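Side-chain contacts in 2-hydroxy-3-oxopropionate reductase (Polaromonas sp. JS666, PDB 4DLL), which probably catalyses the reversible NAD(P)H-dependent reduction of 2-hydroxy-3-oxopropionate (tartronate semialdehyde) to glycerate: residues Ile90-Leu95 with Leu177-Val182; Val104-Gly109 with Ala136-Leu141; Met123-Pro128 with Leu266-Asn271; Glu215-Ala220 with Ala228-Ala233; Glu290-Glu295 with Val311-Arg316. One frame throughout, in Å; residues are numbered along the deposited sequence.

Interaction 1: Ile90-Leu95 with Leu177-Val182; sequences IVVSML and LPLLKV
Leu179 points one methyl at Ile90 and Val92, and this joins helix 170-183 to a central strand of the Rossmann-type sheet in the nucleotide-binding domain. The strand side chains alternate, and the two that meet the helix, Ile90 and Val92, are two residues apart and so lie on the same side of the sheet. All three touching residues are buried, although the surface lost between the segments is modest, 100 Å².

The contact across the segments is apolar. Leu179 CD2 lies 4.1 Å from Ile90 CG2 and equally far from Val92 CG2. Those two strand methyls are themselves 4.0 Å apart, so CD2 is seated astride the gap between them. Ile90 and Leu179 run past each other in opposite senses, whereas Val92 and Leu179 approach tip to tip. The leucine gets there because its CG stands anti to the backbone N (chi1 177°), which sends the branch out from the helix toward the sheet. Leu121 on strand 119-122 and Leu50 on helix 43-52 also touch Leu179, extending the same apolar layer.

The strand's polar bonding is to its neighbours in the sheet. Backbone bonds tie Val92 to Thr35 and Leu37 on one flank and Val91 to Leu119 and Leu121 on the other. Past the strand end, Leu95 N makes a weak bond of 3.4 Å to Ser93 OG.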
# COMPACT_ATOMS: atom_id res chain seq x y z
N ILE A 90 6.79 -29.86 -18.32
CA ILE A 90 7.08 -28.61 -17.61
C ILE A 90 7.71 -28.98 -16.25
O ILE A 90 7.15 -29.78 -15.49
CB ILE A 90 5.85 -27.76 -17.47
CG1 ILE A 90 5.26 -27.42 -18.87
CG2 ILE A 90 6.17 -26.52 -16.63
CD1 ILE A 90 4.18 -26.31 -18.86
N VAL A 91 8.91 -28.47 -15.98
CA VAL A 91 9.52 -28.64 -14.67
C VAL A 91 9.44 -27.33 -13.89
O VAL A 91 9.94 -26.31 -14.35
CB VAL A 91 10.96 -29.14 -14.80
CG1 VAL A 91 11.72 -29.04 -13.42
CG2 VAL A 91 10.98 -30.58 -15.36
N VAL A 92 8.80 -27.36 -12.73
CA VAL A 92 8.62 -26.18 -11.90
C VAL A 92 9.55 -26.24 -10.69
O VAL A 92 9.37 -27.11 -9.83
CB VAL A 92 7.17 -26.08 -11.42
CG1 VAL A 92 6.94 -24.79 -10.66
CG2 VAL A 92 6.21 -26.18 -12.62
N SER A 93 10.55 -25.34 -10.65
CA SER A 93 11.34 -25.12 -9.40
C SER A 93 10.71 -24.21 -8.31
O SER A 93 10.35 -23.06 -8.54
CB SER A 93 12.78 -24.65 -9.72
OG SER A 93 13.33 -23.90 -8.63
N MSE A 94 10.61 -24.73 -7.10
CA MSE A 94 10.16 -23.96 -5.95
C MSE A 94 11.26 -23.99 -4.89
O MSE A 94 11.04 -24.11 -3.66
CB MSE A 94 8.84 -24.52 -5.46
CG MSE A 94 7.73 -24.28 -6.50
SE MSE A 94 6.12 -25.09 -5.88
CE MSE A 94 4.79 -24.49 -7.20
N LEU A 95 12.48 -23.90 -5.38
CA LEU A 95 13.63 -23.96 -4.54
C LEU A 95 13.90 -22.59 -3.89
O LEU A 95 13.23 -21.61 -4.19
CB LEU A 95 14.80 -24.45 -5.39
CG LEU A 95 14.54 -25.79 -6.02
CD1 LEU A 95 15.57 -26.09 -7.07
CD2 LEU A 95 14.57 -26.84 -4.95
N LEU A 177 0.88 -20.97 -20.35
CA LEU A 177 -0.17 -20.21 -19.75
C LEU A 177 -1.23 -21.11 -19.13
O LEU A 177 -1.69 -20.82 -18.00
CB LEU A 177 -0.76 -19.15 -20.74
CG LEU A 177 -1.77 -18.11 -20.19
CD1 LEU A 177 -1.26 -17.38 -18.97
CD2 LEU A 177 -2.23 -17.03 -21.25
N PRO A 178 -1.61 -22.24 -19.82
CA PRO A 178 -2.62 -23.11 -19.21
C PRO A 178 -2.16 -23.61 -17.83
O PRO A 178 -2.98 -23.70 -16.89
CB PRO A 178 -2.76 -24.28 -20.22
CG PRO A 178 -2.48 -23.64 -21.54
CD PRO A 178 -1.29 -22.67 -21.19
N LEU A 179 -0.87 -23.96 -17.68
CA LEU A 179 -0.44 -24.40 -16.33
C LEU A 179 -0.51 -23.22 -15.38
O LEU A 179 -1.00 -23.37 -14.23
CB LEU A 179 0.96 -24.96 -16.33
CG LEU A 179 1.30 -25.32 -14.88
CD1 LEU A 179 0.61 -26.61 -14.56
CD2 LEU A 179 2.78 -25.38 -14.64
N LEU A 180 -0.13 -22.04 -15.90
CA LEU A 180 -0.13 -20.86 -15.09
C LEU A 180 -1.50 -20.49 -14.57
O LEU A 180 -1.61 -20.22 -13.39
CB LEU A 180 0.56 -19.69 -15.79
CG LEU A 180 2.07 -19.94 -15.92
CD1 LEU A 180 2.76 -18.80 -16.58
CD2 LEU A 180 2.73 -20.33 -14.66
N LYS A 181 -2.52 -20.50 -15.44
CA LYS A 181 -3.92 -20.21 -15.05
C LYS A 181 -4.45 -21.01 -13.88
O LYS A 181 -5.34 -20.57 -13.15
CB LYS A 181 -4.90 -20.41 -16.22
CG LYS A 181 -4.44 -19.93 -17.50
CD LYS A 181 -4.96 -18.57 -17.84
CE LYS A 181 -5.24 -18.47 -19.35
NZ LYS A 181 -5.88 -17.15 -19.73
N VAL A 182 -3.96 -22.23 -13.71
CA VAL A 182 -4.35 -23.05 -12.58
C VAL A 182 -3.96 -22.33 -11.27
O VAL A 182 -4.65 -22.47 -10.24
CB VAL A 182 -3.68 -24.46 -12.66
CG1 VAL A 182 -4.02 -25.33 -11.45
CG2 VAL A 182 -4.12 -25.20 -13.90

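Interaction 2: Val104-Gly109 with Ala136-Leu141; sequences VLFAQG and ARLGAL
Arg137 spreads its guanidinium over the ring of Phe106, a cation-pi stack between helices 128-140 and 98-107 of the Rossmann-type domain. Its CB already touches the ring, 3.5 Å from Phe106 CZ. CG comes next, 3.9 Å from the same CZ, and the chain then bends at chi2 (-93°) and again at chi3, so that it runs along the ring from its CZ end. CZ of Arg137 consequently lies 4.1 Å from the ring centroid, over the face, with the two planes only 14° apart. At the tip, NH2 of Arg137 reaches the root of the ring, where it joins CB, 3.7 Å from Phe106 CG, while NH1 stays near CE2 and has a long, weak ion pair with Asp133. The opposite ring face rests on CB of Leu105, so the aromatic plane is held from both faces. An alanine in place of Phe106 is likely to leave the guanidinium without its flat partner, free to swing, and to open a gap beside Leu138. Beneath the stack, toward the sheet, Leu105 and Leu138 cross at about a right angle, and both also touch Phe120. Their closest methyls are Leu105 CD2 and Leu138 CD2, 3.8 Å apart, and that same Leu138 CD2 also lies 3.9 Å from Phe106 CZ.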
# COMPACT_ATOMS: atom_id res chain seq x y z
N VAL A 104 21.05 -28.14 -8.14
CA VAL A 104 20.02 -29.03 -8.70
C VAL A 104 20.02 -29.17 -10.25
O VAL A 104 20.00 -30.29 -10.79
CB VAL A 104 18.62 -28.68 -8.18
CG1 VAL A 104 17.58 -29.66 -8.75
CG2 VAL A 104 18.62 -28.78 -6.68
N LEU A 105 20.06 -28.04 -10.96
CA LEU A 105 20.01 -28.07 -12.41
C LEU A 105 21.26 -28.71 -12.99
O LEU A 105 21.19 -29.54 -13.90
CB LEU A 105 19.86 -26.64 -12.96
CG LEU A 105 18.47 -26.09 -13.30
CD1 LEU A 105 18.62 -24.65 -13.79
CD2 LEU A 105 17.82 -26.93 -14.36
N PHE A 106 22.43 -28.34 -12.46
CA PHE A 106 23.68 -28.78 -13.08
C PHE A 106 24.47 -29.78 -12.23
O PHE A 106 24.76 -30.86 -12.72
CB PHE A 106 24.49 -27.56 -13.55
CG PHE A 106 23.67 -26.60 -14.38
CD1 PHE A 106 23.30 -26.91 -15.68
CD2 PHE A 106 23.22 -25.40 -13.82
CE1 PHE A 106 22.48 -26.04 -16.44
CE2 PHE A 106 22.40 -24.52 -14.57
CZ PHE A 106 22.03 -24.84 -15.87
N ALA A 107 24.77 -29.49 -10.97
CA ALA A 107 25.43 -30.51 -10.12
C ALA A 107 24.67 -31.85 -10.06
O ALA A 107 25.31 -32.92 -9.96
CB ALA A 107 25.64 -29.98 -8.69
N GLN A 108 23.33 -31.78 -10.08
CA GLN A 108 22.46 -32.95 -9.92
C GLN A 108 21.87 -33.42 -11.26
O GLN A 108 21.11 -34.36 -11.31
CB GLN A 108 21.33 -32.66 -8.90
CG GLN A 108 21.74 -32.80 -7.44
CD GLN A 108 20.53 -32.91 -6.46
OE1 GLN A 108 20.39 -32.07 -5.56
NE2 GLN A 108 19.67 -33.94 -6.64
N GLY A 109 22.21 -32.75 -12.34
CA GLY A 109 21.93 -33.27 -13.66
C GLY A 109 20.48 -33.24 -14.12
O GLY A 109 20.07 -34.07 -14.93
N ALA A 136 20.22 -18.87 -20.36
CA ALA A 136 21.25 -19.10 -21.40
C ALA A 136 21.73 -20.58 -21.41
O ALA A 136 21.70 -21.21 -22.48
CB ALA A 136 22.46 -18.10 -21.25
N ARG A 137 22.10 -21.14 -20.23
CA ARG A 137 22.55 -22.53 -20.14
C ARG A 137 21.51 -23.51 -20.66
O ARG A 137 21.79 -24.33 -21.54
CB ARG A 137 22.94 -22.96 -18.73
CG ARG A 137 23.66 -21.95 -17.92
CD ARG A 137 25.15 -22.02 -17.96
NE ARG A 137 25.66 -23.14 -17.15
CZ ARG A 137 25.89 -23.10 -15.83
NH1 ARG A 137 25.62 -22.01 -15.11
NH2 ARG A 137 26.38 -24.18 -15.23
N LEU A 138 20.30 -23.48 -20.09
CA LEU A 138 19.23 -24.37 -20.58
C LEU A 138 18.99 -24.22 -22.08
O LEU A 138 18.79 -25.21 -22.79
CB LEU A 138 17.91 -24.24 -19.80
CG LEU A 138 18.02 -24.32 -18.28
CD1 LEU A 138 16.67 -24.26 -17.59
CD2 LEU A 138 18.77 -25.54 -17.80
N GLY A 139 18.97 -22.99 -22.57
CA GLY A 139 18.82 -22.78 -24.01
C GLY A 139 19.96 -23.48 -24.75
O GLY A 139 19.72 -24.16 -25.76
N ALA A 140 21.19 -23.36 -24.23
CA ALA A 140 22.35 -24.13 -24.77
C ALA A 140 21.89 -25.57 -25.02
O ALA A 140 22.33 -26.20 -25.98
CB ALA A 140 23.55 -24.13 -23.79
N LEU A 141 21.00 -26.08 -24.17
CA LEU A 141 20.64 -27.49 -24.20
C LEU A 141 19.28 -27.78 -24.84
O LEU A 141 18.79 -28.89 -24.72
CB LEU A 141 20.71 -28.08 -22.78
CG LEU A 141 22.10 -28.16 -22.11
CD1 LEU A 141 22.01 -28.59 -20.66
CD2 LEU A 141 23.04 -29.10 -22.87

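Interaction 3: Met123-Pro128 with Leu266-Asn271; sequences MASITP and LKDMRN
Lys267 and Asn271, one helical turn apart, face Ser125 and Thr127 across the junction between the Rossmann-type domain and the helical C-terminal domain. The loop 123-128 leaves strand 119-122 and leads into helix 128-140; its partner is helix 262-278. In this dehydrogenase family the cleft between the two domains holds cofactor and substrate, and the contact probably lies beside it.

Along the helix, Lys267 comes first. Its CG is anti to the backbone N (chi1 -176°), but the bends at chi3 and chi4 swing the ammonium across to the carboxylate of the next residue, Asp268. There NZ makes a salt bridge of 2.8 Å to Asp268 OD1, met on the anti side and 34° out of the carboxylate plane. The same NZ stands 3.9 Å from Ser125 CB, a van der Waals approach. A methionine in place of Lys267 would probably leave Asp268 OD1 without its charged mate and the carboxylate freer to turn.

Asp268 follows, its OD1 coming no nearer to Ser125 OG than 4.3 Å; its OD2 has a weak hydrogen bond to Gln203 NE2 of helix 194-222. One turn after Lys267, Asn271 meets Thr127, the two side chains crossing at about a right angle. Thr127 is the N-cap of helix 128-140. Its CG2 stands anti to the carbonyl carbon (OG1 at chi1 49°), which points the methyl at Asn271 while OG1 bonds Glu130 OE1. Thr127 CG2 touches Asn271 OD1 at 3.5 Å and Asn271 CG at 3.8 Å.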
# COMPACT_ATOMS: atom_id res chain seq x y z
N MSE A 123 10.17 -20.39 -10.22
CA MSE A 123 9.37 -19.65 -9.25
C MSE A 123 10.20 -19.26 -8.06
O MSE A 123 9.83 -18.35 -7.36
CB MSE A 123 8.24 -20.50 -8.72
CG MSE A 123 7.31 -20.91 -9.80
SE MSE A 123 5.59 -21.38 -9.02
CE MSE A 123 4.46 -20.51 -10.56
N ALA A 124 11.30 -19.94 -7.80
CA ALA A 124 12.23 -19.49 -6.74
C ALA A 124 12.52 -17.94 -6.80
O ALA A 124 12.43 -17.32 -7.86
CB ALA A 124 13.49 -20.27 -6.85
N SER A 125 12.80 -17.30 -5.67
CA SER A 125 13.30 -15.91 -5.74
C SER A 125 14.82 -15.98 -6.02
O SER A 125 15.58 -16.68 -5.32
CB SER A 125 12.94 -15.06 -4.47
OG SER A 125 11.65 -14.41 -4.58
N ILE A 126 15.24 -15.30 -7.07
CA ILE A 126 16.54 -15.54 -7.73
C ILE A 126 16.81 -14.25 -8.48
O ILE A 126 15.85 -13.59 -8.89
CB ILE A 126 16.41 -16.82 -8.66
CG1 ILE A 126 17.07 -18.01 -7.99
CG2 ILE A 126 17.03 -16.66 -10.05
CD1 ILE A 126 17.34 -19.14 -8.96
N THR A 127 18.07 -13.83 -8.63
CA THR A 127 18.33 -12.47 -9.17
C THR A 127 18.05 -12.47 -10.64
O THR A 127 18.27 -13.50 -11.27
CB THR A 127 19.80 -12.00 -8.94
OG1 THR A 127 20.70 -13.04 -9.36
CG2 THR A 127 20.02 -11.67 -7.43
N PRO A 128 17.59 -11.34 -11.20
CA PRO A 128 17.39 -11.40 -12.65
C PRO A 128 18.68 -11.83 -13.41
O PRO A 128 18.58 -12.59 -14.39
CB PRO A 128 16.93 -9.99 -13.02
CG PRO A 128 16.47 -9.36 -11.78
CD PRO A 128 17.27 -10.01 -10.66
N LEU A 266 14.64 -9.38 4.05
CA LEU A 266 15.98 -8.80 4.03
C LEU A 266 16.69 -9.17 2.73
O LEU A 266 17.21 -8.30 2.02
CB LEU A 266 16.83 -9.26 5.20
CG LEU A 266 18.29 -8.78 5.19
CD1 LEU A 266 18.46 -7.22 5.32
CD2 LEU A 266 19.11 -9.52 6.27
N LYS A 267 16.64 -10.46 2.41
CA LYS A 267 17.18 -10.96 1.18
C LYS A 267 16.50 -10.27 -0.00
O LYS A 267 17.18 -9.86 -0.95
CB LYS A 267 17.04 -12.51 1.16
CG LYS A 267 17.65 -13.24 -0.05
CD LYS A 267 16.92 -14.62 -0.41
CE LYS A 267 15.38 -14.69 -0.10
NZ LYS A 267 14.44 -13.96 -1.06
N ASP A 268 15.18 -10.13 0.02
CA ASP A 268 14.54 -9.44 -1.11
C ASP A 268 15.12 -8.04 -1.23
O ASP A 268 15.44 -7.63 -2.31
CB ASP A 268 12.99 -9.34 -1.03
CG ASP A 268 12.29 -10.68 -0.81
OD1 ASP A 268 12.73 -11.75 -1.35
OD2 ASP A 268 11.26 -10.64 -0.07
N MSE A 269 15.23 -7.32 -0.13
CA MSE A 269 15.86 -5.97 -0.15
C MSE A 269 17.29 -5.98 -0.73
O MSE A 269 17.60 -5.19 -1.60
CB MSE A 269 15.84 -5.27 1.24
CG MSE A 269 14.47 -5.17 1.94
SE MSE A 269 12.99 -4.25 0.88
CE MSE A 269 12.46 -5.71 -0.31
N ARG A 270 18.13 -6.91 -0.26
CA ARG A 270 19.51 -7.06 -0.70
C ARG A 270 19.61 -7.40 -2.19
O ARG A 270 20.35 -6.74 -2.92
CB ARG A 270 20.25 -8.13 0.13
CG ARG A 270 20.22 -7.94 1.64
CD ARG A 270 21.46 -7.24 2.10
NE ARG A 270 21.59 -7.06 3.54
CZ ARG A 270 21.99 -7.99 4.42
NH1 ARG A 270 22.32 -9.22 4.05
NH2 ARG A 270 22.07 -7.67 5.68
N ASN A 271 18.87 -8.40 -2.64
CA ASN A 271 18.78 -8.64 -4.09
C ASN A 271 18.29 -7.45 -4.91
O ASN A 271 18.68 -7.29 -6.06
CB ASN A 271 17.91 -9.85 -4.39
CG ASN A 271 18.57 -11.09 -3.96
OD1 ASN A 271 19.78 -11.15 -4.00
ND2 ASN A 271 17.82 -12.05 -3.51

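Interaction 4: Glu215-Ala220 with Ala228-Ala233; sequences EALLFA and AKVKEA
Val230 divides its two methyls between Leu217 and Ala220, packing helix 227-234 against helix 194-222. The two form a helix-turn-helix corner in the helical C-terminal domain: a short connection turns the chain so that the second helix crosses the end of the first, with CA atoms 7.4 Å apart at Leu217 and Val230.

The tight side is small and wholly apolar. Val230 CG1 approaches Leu217 CD2 to 3.8 Å, the two side chains sliding past each other in opposite directions. Its other branch, CG2, lies 3.9 Å from Ala220 CB; since CG1 is anti to the backbone N (chi1 165°), CG2 is set beside that N, and the two branches diverge toward Leu217 and Ala220, one turn apart. Ala225, in the connecting turn, touches both Ala220 and Val230.

Away from Val230 the helix carries longer, more exposed side chains that take little or no part in the contact with 215-220. Lys231 starts alongside the contact, but its end leads away, its side chain touching Leu244 and Val252 on two nearby helices. Farther round, Lys229 packs on His188 of the second subunit, and the backbone O of the exposed Glu232 accepts a hydrogen bond from Arg185 of that subunit. Between the two charged side chains runs a one-turn salt bridge, Lys229 NZ to Glu232 OE1 at 3.1 Å, the oxygen met from above the carboxylate plane.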
# COMPACT_ATOMS: atom_id res chain seq x y z
N GLU A 215 5.02 2.23 11.30
CA GLU A 215 5.33 3.55 11.79
C GLU A 215 4.13 4.47 12.03
O GLU A 215 4.11 5.23 13.00
CB GLU A 215 6.31 4.23 10.90
CG GLU A 215 6.66 5.57 11.43
CD GLU A 215 8.00 5.98 10.98
OE1 GLU A 215 8.93 5.28 11.39
OE2 GLU A 215 8.10 6.96 10.21
N ALA A 216 3.13 4.41 11.15
CA ALA A 216 1.96 5.19 11.36
C ALA A 216 1.06 4.65 12.48
O ALA A 216 0.46 5.43 13.21
CB ALA A 216 1.21 5.46 10.04
N LEU A 217 1.02 3.34 12.65
CA LEU A 217 0.20 2.76 13.69
C LEU A 217 0.83 2.98 15.06
O LEU A 217 0.10 3.09 16.06
CB LEU A 217 -0.02 1.28 13.48
CG LEU A 217 -0.87 0.86 12.28
CD1 LEU A 217 -1.06 -0.67 12.31
CD2 LEU A 217 -2.18 1.61 12.23
N LEU A 218 2.15 2.96 15.10
CA LEU A 218 2.81 3.28 16.35
C LEU A 218 2.68 4.76 16.71
O LEU A 218 2.43 5.10 17.85
CB LEU A 218 4.28 2.84 16.33
CG LEU A 218 4.46 1.33 16.52
CD1 LEU A 218 5.66 0.82 15.74
CD2 LEU A 218 4.58 0.99 18.01
N PHE A 219 2.89 5.64 15.74
CA PHE A 219 2.69 7.06 15.92
C PHE A 219 1.29 7.32 16.49
O PHE A 219 1.13 8.03 17.49
CB PHE A 219 2.87 7.76 14.57
CG PHE A 219 2.44 9.20 14.57
CD1 PHE A 219 3.31 10.21 14.98
CD2 PHE A 219 1.16 9.55 14.15
CE1 PHE A 219 2.92 11.52 14.97
CE2 PHE A 219 0.75 10.88 14.15
CZ PHE A 219 1.63 11.87 14.55
N ALA A 220 0.27 6.75 15.87
CA ALA A 220 -1.09 6.98 16.33
C ALA A 220 -1.23 6.55 17.80
O ALA A 220 -1.76 7.30 18.63
CB ALA A 220 -2.06 6.23 15.47
N ALA A 228 -6.33 -0.65 16.81
CA ALA A 228 -7.38 -1.32 16.06
C ALA A 228 -8.31 -0.30 15.40
O ALA A 228 -8.74 -0.52 14.27
CB ALA A 228 -8.16 -2.30 16.91
N LYS A 229 -8.61 0.80 16.11
CA LYS A 229 -9.68 1.72 15.64
C LYS A 229 -9.16 2.52 14.47
O LYS A 229 -9.84 2.73 13.49
CB LYS A 229 -10.18 2.67 16.74
CG LYS A 229 -11.19 2.09 17.74
CD LYS A 229 -12.43 1.50 17.09
CE LYS A 229 -13.53 2.52 16.90
NZ LYS A 229 -14.72 1.90 16.25
N VAL A 230 -7.93 2.99 14.62
CA VAL A 230 -7.18 3.62 13.56
C VAL A 230 -7.16 2.78 12.29
O VAL A 230 -7.37 3.31 11.21
CB VAL A 230 -5.74 3.91 14.03
CG1 VAL A 230 -4.87 4.22 12.85
CG2 VAL A 230 -5.75 5.09 15.02
N LYS A 231 -6.93 1.47 12.41
CA LYS A 231 -6.88 0.64 11.22
C LYS A 231 -8.24 0.63 10.60
O LYS A 231 -8.36 0.68 9.37
CB LYS A 231 -6.45 -0.81 11.57
CG LYS A 231 -6.39 -1.72 10.36
CD LYS A 231 -5.71 -3.02 10.67
CE LYS A 231 -6.01 -4.07 9.63
NZ LYS A 231 -7.40 -4.67 9.63
N GLU A 232 -9.26 0.54 11.46
CA GLU A 232 -10.66 0.46 11.05
C GLU A 232 -11.09 1.76 10.38
O GLU A 232 -12.03 1.76 9.56
CB GLU A 232 -11.59 0.22 12.25
CG GLU A 232 -13.06 -0.18 11.84
CD GLU A 232 -14.08 -0.09 12.99
OE1 GLU A 232 -13.67 -0.10 14.19
OE2 GLU A 232 -15.29 0.02 12.68
N ALA A 233 -10.45 2.86 10.80
CA ALA A 233 -10.86 4.22 10.34
C ALA A 233 -10.32 4.50 8.94
O ALA A 233 -11.07 4.91 8.04
CB ALA A 233 -10.41 5.31 11.33

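Interaction 5: Glu290-Glu295 with Val311-Arg316; sequences EQLYAE and VELASR
Arg316 crosses both Leu292 and Glu295 at about a right angle, and its guanidinium end reaches an apolar and a charged partner together. The chain, bent at chi2 (-114°) and chi3, carries NH1 to 4.0 Å from Leu292 CD2. That methyl approaches the guanidinium obliquely. The carboxylate is met differently: Glu295 OE1 sits at the guanidinium edge, near its plane, 3.9 Å from NH1, while the carboxylate itself is tilted 55° against it. At this length the pair is a long salt bridge, probably no more than an electrostatic attraction. NH2 of Arg316 has a second acidic partner, a salt bridge with Asp282 of the second subunit.

Inward from the charges, Leu292 CD2 also faces Leu313 CD2, at 4.2 Å, giving the two helices a buried apolar seam below the exposed charged pair. Within the last helix Ser315 OG returns to Val311 O at 3.3 Å, from above the carbonyl plane.

Helix 309-315 thus closes the modelled chain by lying against helix 284-301. Leu313 and Ala314 also touch helix 194-222, Tyr293 reaches helices 262-278 and 194-222 from the other side of its own helix, and the second subunit packs on Leu292 through Ile285.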
# COMPACT_ATOMS: atom_id res chain seq x y z
N GLU A 290 16.60 -1.63 3.67
CA GLU A 290 17.59 -2.68 3.90
C GLU A 290 18.23 -2.48 5.29
O GLU A 290 18.29 -3.43 6.09
CB GLU A 290 18.60 -2.69 2.78
CG GLU A 290 19.63 -3.82 2.86
CD GLU A 290 20.91 -3.44 3.67
OE1 GLU A 290 21.24 -2.23 3.79
OE2 GLU A 290 21.57 -4.38 4.17
N GLN A 291 18.64 -1.24 5.60
CA GLN A 291 19.29 -0.93 6.91
C GLN A 291 18.37 -1.32 8.04
O GLN A 291 18.78 -1.97 8.99
CB GLN A 291 19.62 0.56 7.08
CG GLN A 291 20.73 1.06 6.21
CD GLN A 291 20.98 2.55 6.42
OE1 GLN A 291 20.29 3.39 5.84
NE2 GLN A 291 21.97 2.87 7.25
N LEU A 292 17.11 -0.93 7.93
CA LEU A 292 16.15 -1.21 9.00
C LEU A 292 15.90 -2.69 9.18
O LEU A 292 15.73 -3.16 10.31
CB LEU A 292 14.84 -0.52 8.76
CG LEU A 292 14.90 0.97 8.96
CD1 LEU A 292 13.58 1.50 8.37
CD2 LEU A 292 15.09 1.35 10.45
N TYR A 293 15.86 -3.41 8.06
CA TYR A 293 15.69 -4.84 8.15
C TYR A 293 16.96 -5.50 8.67
O TYR A 293 16.89 -6.45 9.43
CB TYR A 293 15.26 -5.44 6.81
CG TYR A 293 13.77 -5.36 6.57
CD1 TYR A 293 13.23 -4.43 5.68
CD2 TYR A 293 12.90 -6.20 7.25
CE1 TYR A 293 11.86 -4.36 5.47
CE2 TYR A 293 11.51 -6.13 7.05
CZ TYR A 293 11.01 -5.22 6.15
OH TYR A 293 9.68 -5.14 5.95
N ALA A 294 18.12 -4.99 8.22
CA ALA A 294 19.42 -5.48 8.67
C ALA A 294 19.52 -5.28 10.17
O ALA A 294 19.94 -6.19 10.88
CB ALA A 294 20.59 -4.78 7.92
N GLU A 295 19.05 -4.12 10.65
CA GLU A 295 18.99 -3.77 12.09
C GLU A 295 18.00 -4.63 12.87
O GLU A 295 18.02 -4.65 14.10
CB GLU A 295 18.69 -2.28 12.29
CG GLU A 295 19.95 -1.39 12.34
CD GLU A 295 19.71 0.07 11.93
OE1 GLU A 295 18.55 0.45 11.59
OE2 GLU A 295 20.70 0.87 11.92
N VAL A 311 8.31 -4.63 15.37
CA VAL A 311 9.06 -4.83 16.61
C VAL A 311 10.31 -3.95 16.60
O VAL A 311 10.54 -3.18 17.55
CB VAL A 311 9.34 -6.34 16.89
CG1 VAL A 311 10.14 -6.51 18.15
CG2 VAL A 311 8.03 -7.10 17.00
N GLU A 312 11.07 -4.01 15.50
CA GLU A 312 12.23 -3.12 15.33
C GLU A 312 11.86 -1.69 15.61
O GLU A 312 12.57 -1.00 16.32
CB GLU A 312 12.82 -3.23 13.91
N LEU A 313 10.72 -1.24 15.07
CA LEU A 313 10.36 0.18 15.17
C LEU A 313 9.69 0.59 16.49
O LEU A 313 9.84 1.74 16.94
CB LEU A 313 9.53 0.64 13.96
CG LEU A 313 10.13 0.66 12.55
CD1 LEU A 313 9.05 1.14 11.61
CD2 LEU A 313 11.35 1.56 12.44
N ALA A 314 8.93 -0.34 17.08
CA ALA A 314 8.51 -0.16 18.47
C ALA A 314 9.71 0.12 19.41
O ALA A 314 9.77 1.22 20.01
CB ALA A 314 7.70 -1.34 18.97
N SER A 315 10.67 -0.81 19.50
CA SER A 315 11.74 -0.70 20.52
C SER A 315 12.45 0.65 20.51
O SER A 315 12.76 1.20 21.55
CB SER A 315 12.78 -1.81 20.38
OG SER A 315 12.11 -3.05 20.41
N ARG A 316 12.68 1.18 19.31
CA ARG A 316 13.29 2.51 19.13
C ARG A 316 12.66 3.61 20.02
O ARG A 316 11.46 3.60 20.29
CB ARG A 316 13.21 2.90 17.64
CG ARG A 316 13.61 1.80 16.66
CD ARG A 316 14.89 2.10 15.88
NE ARG A 316 14.87 3.45 15.28
CZ ARG A 316 15.66 3.85 14.29
NH1 ARG A 316 16.53 3.01 13.75
NH2 ARG A 316 15.58 5.09 13.83

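Interactions 1 and 2 lie in the Rossmann-type domain, centres 18 Å apart, and touch where Leu95 meets Val104; strand 90-93 is followed in the chain by helix 98-107. Interactions 4 and 5 belong to the helical C-terminal domain, centres 19 Å apart, both at the subunit interface. The loop of interaction 3 follows strand 119-122 and is joined to interaction 1 by a probable Ser93 O to Met123 N hydrogen bond; its helix is tied to interaction 5 by the Arg270-Glu290 salt bridge. It thus links the two domains, probably beside the cofactor and substrate cleft. Along the chain it alternates with 1 and 2, encloses 4 and precedes 5. The centres of 2 and 4 are about 50 Å apart.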